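Local coordinates for KLLA0E08119p (Kluyveromyces lactis, PDB 3VA7), which probably catalyses the ATP-driven, biotin-dependent carboxylation of urea to urea-1-carboxylate, this chain holding the biotin carboxylase, carboxyltransferase and biotin-carrier regions, at residues K474-E479 / L629-L634; S591-I596 / P640-E645. One frame throughout, in Å; residues are numbered along the deposited sequence.

Contact 1: residues K474-E479 / L629-L634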
ATOM      1  N   LYS A 474     -21.930   9.881 -15.869  1.00 59.30           N
ATOM      2  CA  LYS A 474     -21.958   8.418 -15.590  1.00 58.38           C
ATOM      3  C   LYS A 474     -20.594   7.720 -15.669  1.00 56.33           C
ATOM      4  O   LYS A 474     -20.032   7.554 -16.760  1.00 56.13           O
ATOM      5  CB  LYS A 474     -23.037   7.651 -16.407  1.00 59.27           C
ATOM      6  CG  LYS A 474     -23.008   7.829 -17.959  1.00 61.84           C
ATOM      7  CD  LYS A 474     -23.897   9.019 -18.425  1.00 66.34           C
ATOM      8  CE  LYS A 474     -24.190   9.014 -19.949  1.00 67.73           C
ATOM      9  NZ  LYS A 474     -24.727  10.359 -20.396  1.00 67.97           N
ATOM     10  N   PRO A 475     -20.063   7.314 -14.500  1.00 54.52           N
ATOM     11  CA  PRO A 475     -18.853   6.507 -14.349  1.00 53.64           C
ATOM     12  C   PRO A 475     -19.000   5.129 -14.963  1.00 53.23           C
ATOM     13  O   PRO A 475     -19.954   4.391 -14.625  1.00 52.99           O
ATOM     14  CB  PRO A 475     -18.703   6.363 -12.830  1.00 52.98           C
ATOM     15  CG  PRO A 475     -20.030   6.650 -12.290  1.00 53.96           C
ATOM     16  CD  PRO A 475     -20.656   7.644 -13.199  1.00 54.20           C
ATOM     17  N   CYS A 476     -18.075   4.778 -15.852  1.00 52.71           N
ATOM     18  CA  CYS A 476     -18.052   3.419 -16.359  1.00 52.97           C
ATOM     19  C   CYS A 476     -17.432   2.513 -15.273  1.00 51.83           C
ATOM     20  O   CYS A 476     -16.232   2.188 -15.321  1.00 52.02           O
ATOM     21  CB  CYS A 476     -17.296   3.348 -17.682  1.00 53.38           C
ATOM     22  SG  CYS A 476     -17.166   1.641 -18.315  1.00 58.85           S
ATOM     23  N   ALA A 477     -18.259   2.118 -14.300  1.00 49.70           N
ATOM     24  CA  ALA A 477     -17.767   1.671 -13.003  1.00 48.47           C
ATOM     25  C   ALA A 477     -18.825   1.000 -12.100  1.00 47.86           C
ATOM     26  O   ALA A 477     -20.031   1.126 -12.323  1.00 47.65           O
ATOM     27  CB  ALA A 477     -17.202   2.884 -12.260  1.00 48.05           C
ATOM     28  N   PHE A 478     -18.401   0.326 -11.041  1.00 46.67           N
ATOM     29  CA  PHE A 478     -19.421  -0.040 -10.059  1.00 46.49           C
ATOM     30  C   PHE A 478     -19.241   0.690  -8.729  1.00 46.35           C
ATOM     31  O   PHE A 478     -18.315   1.440  -8.578  1.00 46.90           O
ATOM     32  CB  PHE A 478     -19.611  -1.573  -9.945  1.00 46.14           C
ATOM     33  CG  PHE A 478     -18.462  -2.310  -9.325  1.00 44.14           C
ATOM     34  CD1 PHE A 478     -18.415  -2.522  -7.945  1.00 43.57           C
ATOM     35  CD2 PHE A 478     -17.452  -2.827 -10.114  1.00 43.82           C
ATOM     36  CE1 PHE A 478     -17.373  -3.232  -7.358  1.00 41.72           C
ATOM     37  CE2 PHE A 478     -16.397  -3.546  -9.545  1.00 42.70           C
ATOM     38  CZ  PHE A 478     -16.369  -3.752  -8.160  1.00 43.53           C
ATOM     39  N   GLU A 479     -20.123   0.491  -7.772  1.00 46.81           N
ATOM     40  CA  GLU A 479     -20.046   1.236  -6.528  1.00 47.21           C
ATOM     41  C   GLU A 479     -20.414   0.309  -5.408  1.00 46.77           C
ATOM     42  O   GLU A 479     -21.352  -0.454  -5.526  1.00 46.87           O
ATOM     43  CB  GLU A 479     -20.999   2.448  -6.562  1.00 47.67           C
ATOM     44  CG  GLU A 479     -21.090   3.244  -5.236  1.00 49.31           C
ATOM     45  CD  GLU A 479     -22.128   4.388  -5.254  1.00 51.76           C
ATOM     46  OE1 GLU A 479     -22.499   4.874  -4.141  1.00 48.57           O
ATOM     47  OE2 GLU A 479     -22.556   4.785  -6.379  1.00 51.10           O
ATOM     48  N   LEU A 629     -14.390   0.093 -14.683  1.00 53.55           N
ATOM     49  CA  LEU A 629     -14.302  -1.045 -15.608  1.00 55.12           C
ATOM     50  C   LEU A 629     -13.627  -0.640 -16.889  1.00 57.29           C
ATOM     51  O   LEU A 629     -13.193   0.497 -17.016  1.00 57.61           O
ATOM     52  CB  LEU A 629     -15.669  -1.609 -15.945  1.00 54.31           C
ATOM     53  CG  LEU A 629     -16.635  -2.025 -14.845  1.00 53.46           C
ATOM     54  CD1 LEU A 629     -17.717  -2.864 -15.514  1.00 52.00           C
ATOM     55  CD2 LEU A 629     -15.956  -2.789 -13.691  1.00 51.48           C
ATOM     56  N   ASN A 630     -13.584  -1.562 -17.847  1.00 59.86           N
ATOM     57  CA  ASN A 630     -12.856  -1.379 -19.087  1.00 62.73           C
ATOM     58  C   ASN A 630     -13.781  -1.546 -20.313  1.00 65.23           C
ATOM     59  O   ASN A 630     -13.600  -2.481 -21.111  1.00 65.61           O
ATOM     60  CB  ASN A 630     -11.692  -2.383 -19.107  1.00 62.35           C
ATOM     61  CG  ASN A 630     -11.031  -2.529 -20.482  1.00 64.07           C
ATOM     62  OD1 ASN A 630     -11.046  -1.595 -21.301  1.00 67.80           O
ATOM     63  ND2 ASN A 630     -10.434  -3.706 -20.737  1.00 62.28           N
ATOM     64  N   GLN A 631     -14.783  -0.668 -20.452  1.00 68.22           N
ATOM     65  CA  GLN A 631     -15.626  -0.618 -21.679  1.00 70.93           C
ATOM     66  C   GLN A 631     -14.765  -0.058 -22.835  1.00 72.36           C
ATOM     67  O   GLN A 631     -14.380   1.132 -22.816  1.00 71.47           O
ATOM     68  CB  GLN A 631     -16.859   0.289 -21.483  1.00 71.45           C
ATOM     69  CG  GLN A 631     -18.234  -0.260 -21.962  1.00 73.73           C
ATOM     70  CD  GLN A 631     -19.078  -0.860 -20.791  1.00 76.40           C
ATOM     71  OE1 GLN A 631     -20.178  -0.370 -20.455  1.00 75.18           O
ATOM     72  NE2 GLN A 631     -18.536  -1.907 -20.158  1.00 76.83           N
ATOM     73  N   PRO A 632     -14.469  -0.903 -23.852  1.00 74.23           N
ATOM     74  CA  PRO A 632     -13.538  -0.467 -24.939  1.00 75.75           C
ATOM     75  C   PRO A 632     -13.881   0.913 -25.587  1.00 77.12           C
ATOM     76  O   PRO A 632     -12.971   1.715 -25.830  1.00 76.93           O
ATOM     77  CB  PRO A 632     -13.591  -1.624 -25.955  1.00 75.75           C
ATOM     78  CG  PRO A 632     -14.922  -2.415 -25.610  1.00 75.52           C
ATOM     79  CD  PRO A 632     -15.089  -2.226 -24.115  1.00 74.59           C
ATOM     80  N   GLU A 633     -15.171   1.187 -25.822  1.00 78.60           N
ATOM     81  CA  GLU A 633     -15.604   2.477 -26.384  1.00 80.04           C
ATOM     82  C   GLU A 633     -15.499   3.672 -25.403  1.00 80.32           C
ATOM     83  O   GLU A 633     -15.018   4.753 -25.793  1.00 80.39           O
ATOM     84  CB  GLU A 633     -17.004   2.378 -27.024  1.00 80.68           C
ATOM     85  CG  GLU A 633     -18.219   2.297 -26.062  1.00 82.57           C
ATOM     86  CD  GLU A 633     -19.570   2.415 -26.802  1.00 85.78           C
ATOM     87  OE1 GLU A 633     -19.770   1.671 -27.798  1.00 87.13           O
ATOM     88  OE2 GLU A 633     -20.432   3.243 -26.396  1.00 84.90           O
ATOM     89  N   LEU A 634     -15.922   3.475 -24.144  1.00 80.43           N
ATOM     90  CA  LEU A 634     -15.818   4.529 -23.096  1.00 80.30           C
ATOM     91  C   LEU A 634     -14.506   4.445 -22.246  1.00 79.40           C
ATOM     92  O   LEU A 634     -14.466   4.944 -21.100  1.00 79.69           O
ATOM     93  CB  LEU A 634     -17.095   4.569 -22.194  1.00 80.94           C
ATOM     94  CG  LEU A 634     -17.754   5.919 -21.758  1.00 82.80           C
ATOM     95  CD1 LEU A 634     -19.290   5.784 -21.419  1.00 82.87           C
ATOM     96  CD2 LEU A 634     -16.994   6.687 -20.613  1.00 82.38           C
TER
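The backbone N of Leu629 donates a hydrogen bond of 2.9 Å to the backbone O of Cys476, and with an N-H...O angle of 178° it is essentially straight. Cys476 sits at the centre of an inverse gamma turn, so the chain bends here just before it enters strand 477-480. At the bend itself the side chain of Cys476 carries much of the contact. SG stands anti to the backbone N of Cys476 (chi1 177°), a torsion that sends the sulfur out to the loop that follows Leu629. There SG lies 3.5 Å from CB of Gln631, meeting the base of that side chain, and 4.3 Å from CB of Leu629. The loop then curls round the cysteine, and Leu634, though largely solvent-exposed, brings CD2 to 4.5 Å from CB of Cys476, a looser apolar touch at the outer end of the contact. In the fold this is the margin of a six-stranded antiparallel sheet in the carboxyltransferase A/B region. Strand 477-480 lies between strand 538-541 and the edge strand 626-628; Phe478 bonds by its backbone to Leu627, while Ala477 bonds to His542 on the other flank. The Cys476-Leu629 bond follows the Phe478-Leu627 pairing in the same antiparallel register, as a single bond where the two chains leave each other. One residue further along the strand from Ala477, Phe478 and Leu629 cross at about a right angle. With CG between the backbone N and the carbonyl carbon (chi1 69°), the phenyl ring is placed beside the leucine. The methyl CD2 of Leu629 comes up to the ring edge, in its plane, and meets CD2 of Phe478 at 3.9 Å; both side chains are buried.

Contact 2: residues S591-I596 / P640-E645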
ATOM      1  N   SER A 591     -16.431 -12.146 -11.295  1.00 33.58           N
ATOM      2  CA  SER A 591     -15.720 -11.598 -12.438  1.00 35.08           C
ATOM      3  C   SER A 591     -16.581 -10.641 -13.237  1.00 35.27           C
ATOM      4  O   SER A 591     -17.786 -10.713 -13.175  1.00 37.07           O
ATOM      5  CB  SER A 591     -15.211 -12.721 -13.334  1.00 35.82           C
ATOM      6  OG  SER A 591     -16.265 -13.560 -13.763  1.00 37.25           O
ATOM      7  N   ILE A 592     -15.967  -9.750 -13.985  1.00 35.19           N
ATOM      8  CA  ILE A 592     -16.678  -8.710 -14.706  1.00 35.42           C
ATOM      9  C   ILE A 592     -16.002  -8.748 -16.043  1.00 36.27           C
ATOM     10  O   ILE A 592     -14.766  -8.752 -16.072  1.00 37.23           O
ATOM     11  CB  ILE A 592     -16.342  -7.296 -14.207  1.00 35.22           C
ATOM     12  CG1 ILE A 592     -16.398  -7.133 -12.679  1.00 36.37           C
ATOM     13  CG2 ILE A 592     -17.121  -6.265 -14.955  1.00 32.91           C
ATOM     14  CD1 ILE A 592     -17.473  -7.851 -11.990  1.00 41.84           C
ATOM     15  N   ARG A 593     -16.760  -8.831 -17.136  1.00 35.96           N
ATOM     16  CA  ARG A 593     -16.155  -8.843 -18.465  1.00 36.46           C
ATOM     17  C   ARG A 593     -15.243  -7.608 -18.626  1.00 36.59           C
ATOM     18  O   ARG A 593     -15.650  -6.497 -18.313  1.00 36.51           O
ATOM     19  CB  ARG A 593     -17.239  -8.906 -19.572  1.00 36.35           C
ATOM     20  CG  ARG A 593     -16.666  -9.275 -20.953  1.00 35.87           C
ATOM     21  CD  ARG A 593     -17.707  -9.105 -22.079  1.00 37.48           C
ATOM     22  NE  ARG A 593     -17.180  -9.304 -23.427  1.00 35.76           N
ATOM     23  CZ  ARG A 593     -16.657 -10.450 -23.887  1.00 37.32           C
ATOM     24  NH1 ARG A 593     -16.565 -11.517 -23.087  1.00 35.81           N
ATOM     25  NH2 ARG A 593     -16.197 -10.528 -25.151  1.00 35.95           N
ATOM     26  N   GLY A 594     -14.004  -7.827 -19.063  1.00 37.08           N
ATOM     27  CA  GLY A 594     -13.039  -6.756 -19.249  1.00 38.21           C
ATOM     28  C   GLY A 594     -12.163  -6.476 -18.027  1.00 39.54           C
ATOM     29  O   GLY A 594     -11.158  -5.773 -18.130  1.00 40.41           O
ATOM     30  N   GLY A 595     -12.545  -6.997 -16.866  1.00 39.45           N
ATOM     31  CA  GLY A 595     -11.716  -6.924 -15.679  1.00 40.69           C
ATOM     32  C   GLY A 595     -11.907  -5.623 -14.942  1.00 41.58           C
ATOM     33  O   GLY A 595     -12.601  -4.751 -15.440  1.00 42.62           O
ATOM     34  N   ILE A 596     -11.307  -5.487 -13.757  1.00 41.69           N
ATOM     35  CA  ILE A 596     -11.446  -4.261 -12.954  1.00 41.47           C
ATOM     36  C   ILE A 596     -10.205  -3.372 -13.114  1.00 42.08           C
ATOM     37  O   ILE A 596      -9.088  -3.889 -13.193  1.00 41.85           O
ATOM     38  CB  ILE A 596     -11.631  -4.589 -11.464  1.00 41.13           C
ATOM     39  CG1 ILE A 596     -12.881  -5.423 -11.234  1.00 38.97           C
ATOM     40  CG2 ILE A 596     -11.655  -3.328 -10.633  1.00 40.37           C
ATOM     41  CD1 ILE A 596     -12.667  -6.480 -10.174  1.00 37.09           C
ATOM     42  N   PRO A 640      -6.142  -6.027 -20.338  1.00 44.60           N
ATOM     43  CA  PRO A 640      -6.267  -6.882 -21.516  1.00 44.55           C
ATOM     44  C   PRO A 640      -7.748  -7.177 -21.852  1.00 44.23           C
ATOM     45  O   PRO A 640      -8.492  -7.695 -21.027  1.00 43.94           O
ATOM     46  CB  PRO A 640      -5.509  -8.129 -21.112  1.00 44.45           C
ATOM     47  CG  PRO A 640      -5.682  -8.197 -19.678  1.00 44.44           C
ATOM     48  CD  PRO A 640      -5.763  -6.805 -19.155  1.00 44.21           C
ATOM     49  N   ALA A 641      -8.149  -6.752 -23.050  1.00 44.27           N
ATOM     50  CA  ALA A 641      -9.438  -7.049 -23.678  1.00 43.86           C
ATOM     51  C   ALA A 641      -9.797  -8.543 -23.628  1.00 43.64           C
ATOM     52  O   ALA A 641      -8.886  -9.397 -23.747  1.00 44.45           O
ATOM     53  CB  ALA A 641      -9.381  -6.589 -25.134  1.00 43.50           C
ATOM     54  N   PRO A 642     -11.108  -8.870 -23.511  1.00 43.47           N
ATOM     55  CA  PRO A 642     -11.500 -10.272 -23.410  1.00 43.58           C
ATOM     56  C   PRO A 642     -11.157 -11.101 -24.666  1.00 44.20           C
ATOM     57  O   PRO A 642     -11.021 -10.586 -25.780  1.00 43.75           O
ATOM     58  CB  PRO A 642     -13.023 -10.204 -23.177  1.00 43.26           C
ATOM     59  CG  PRO A 642     -13.335  -8.766 -22.843  1.00 41.84           C
ATOM     60  CD  PRO A 642     -12.305  -8.004 -23.619  1.00 43.69           C
ATOM     61  N   ASP A 643     -10.984 -12.386 -24.460  1.00 45.05           N
ATOM     62  CA  ASP A 643     -10.505 -13.250 -25.503  1.00 46.10           C
ATOM     63  C   ASP A 643     -11.637 -14.076 -26.110  1.00 46.88           C
ATOM     64  O   ASP A 643     -11.507 -14.566 -27.224  1.00 46.93           O
ATOM     65  CB  ASP A 643      -9.445 -14.192 -24.903  1.00 46.61           C
ATOM     66  CG  ASP A 643      -8.066 -13.516 -24.776  1.00 46.93           C
ATOM     67  OD1 ASP A 643      -7.922 -12.424 -25.372  1.00 50.19           O
ATOM     68  OD2 ASP A 643      -7.144 -14.075 -24.129  1.00 43.83           O
ATOM     69  N   PHE A 644     -12.743 -14.227 -25.378  1.00 46.77           N
ATOM     70  CA  PHE A 644     -13.672 -15.327 -25.620  1.00 46.72           C
ATOM     71  C   PHE A 644     -15.058 -14.785 -25.512  1.00 47.22           C
ATOM     72  O   PHE A 644     -15.267 -13.790 -24.837  1.00 48.37           O
ATOM     73  CB  PHE A 644     -13.509 -16.431 -24.565  1.00 45.77           C
ATOM     74  CG  PHE A 644     -12.129 -16.977 -24.463  1.00 45.63           C
ATOM     75  CD1 PHE A 644     -11.422 -16.885 -23.255  1.00 45.79           C
ATOM     76  CD2 PHE A 644     -11.510 -17.577 -25.567  1.00 45.73           C
ATOM     77  CE1 PHE A 644     -10.094 -17.392 -23.137  1.00 44.78           C
ATOM     78  CE2 PHE A 644     -10.175 -18.111 -25.478  1.00 45.54           C
ATOM     79  CZ  PHE A 644      -9.467 -18.012 -24.248  1.00 45.52           C
ATOM     80  N   GLU A 645     -16.025 -15.432 -26.144  1.00 47.32           N
ATOM     81  CA  GLU A 645     -17.412 -15.013 -25.936  1.00 47.14           C
ATOM     82  C   GLU A 645     -17.791 -15.587 -24.587  1.00 45.37           C
ATOM     83  O   GLU A 645     -17.310 -16.674 -24.227  1.00 45.84           O
ATOM     84  CB  GLU A 645     -18.306 -15.559 -27.070  1.00 47.95           C
ATOM     85  CG  GLU A 645     -19.441 -14.636 -27.515  1.00 51.70           C
ATOM     86  CD  GLU A 645     -18.931 -13.279 -28.018  1.00 57.64           C
ATOM     87  OE1 GLU A 645     -17.915 -13.272 -28.765  1.00 57.93           O
ATOM     88  OE2 GLU A 645     -19.537 -12.225 -27.645  1.00 60.18           O
TER
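A surface contact in which the side chain of Arg593 lies across Pro642 and grips Phe644 joins the turn after strand 587-592 to the long loop between strands 626-628 and 662-669. The arginine reaches out with CG anti to its own N (chi1 -166°) and a chain extended as far as NE, which brings the guanidinium beside the loop. Its NH1 donates to the backbone O of Phe644 at 3.1 Å; the oxygen lies at the guanidinium edge, in its plane. NH2 adds a weak bond of 3.4 Å to the same Phe644 O, making a forked grip. CB of Pro642 lies over one face of the guanidinium, toward its rim, 3.7 Å from CZ of Arg593, while CG of the proline meets CG of the arginine. Glu645 OE2 lies 4.5 Å from NH2 of Arg593 but well out of the plane, close enough for charge attraction alone. A leucine in place of Arg593 would probably leave the carbonyl of Phe644 without its guanidinium donors and Pro642 without the flat group it lies against, and take away the positive charge near Glu645. NH1 also makes a weak bond to Val521 O, and Asn523 bonds Ile592 O and Gly594 N. Gly594, with phi at 91°, takes the third position of a type II beta turn from Ile592 to Gly595, closed by Gly595 N bonding Ile592 O at 2.9 Å.

The loop that follows strand 626-628 supplies the second half of both contacts: residues 629-634 pair with the entry to strand 477-480 in contact 1, and residues 640-645 cover the turn after strand 587-592 in contact 2. The two centres lie about 13 Å apart and touch directly. Leu629 CD1 packs on Ile592 CG2 at 3.5 Å, bringing together the six-stranded sheet of contact 1 and the five-stranded sheet of contact 2. Alongside, Asn630 ND2 packs 3.4 Å from Gly594 O in the beta turn. Neither contact includes a residue lining the biotin or urea pocket or the sodium site.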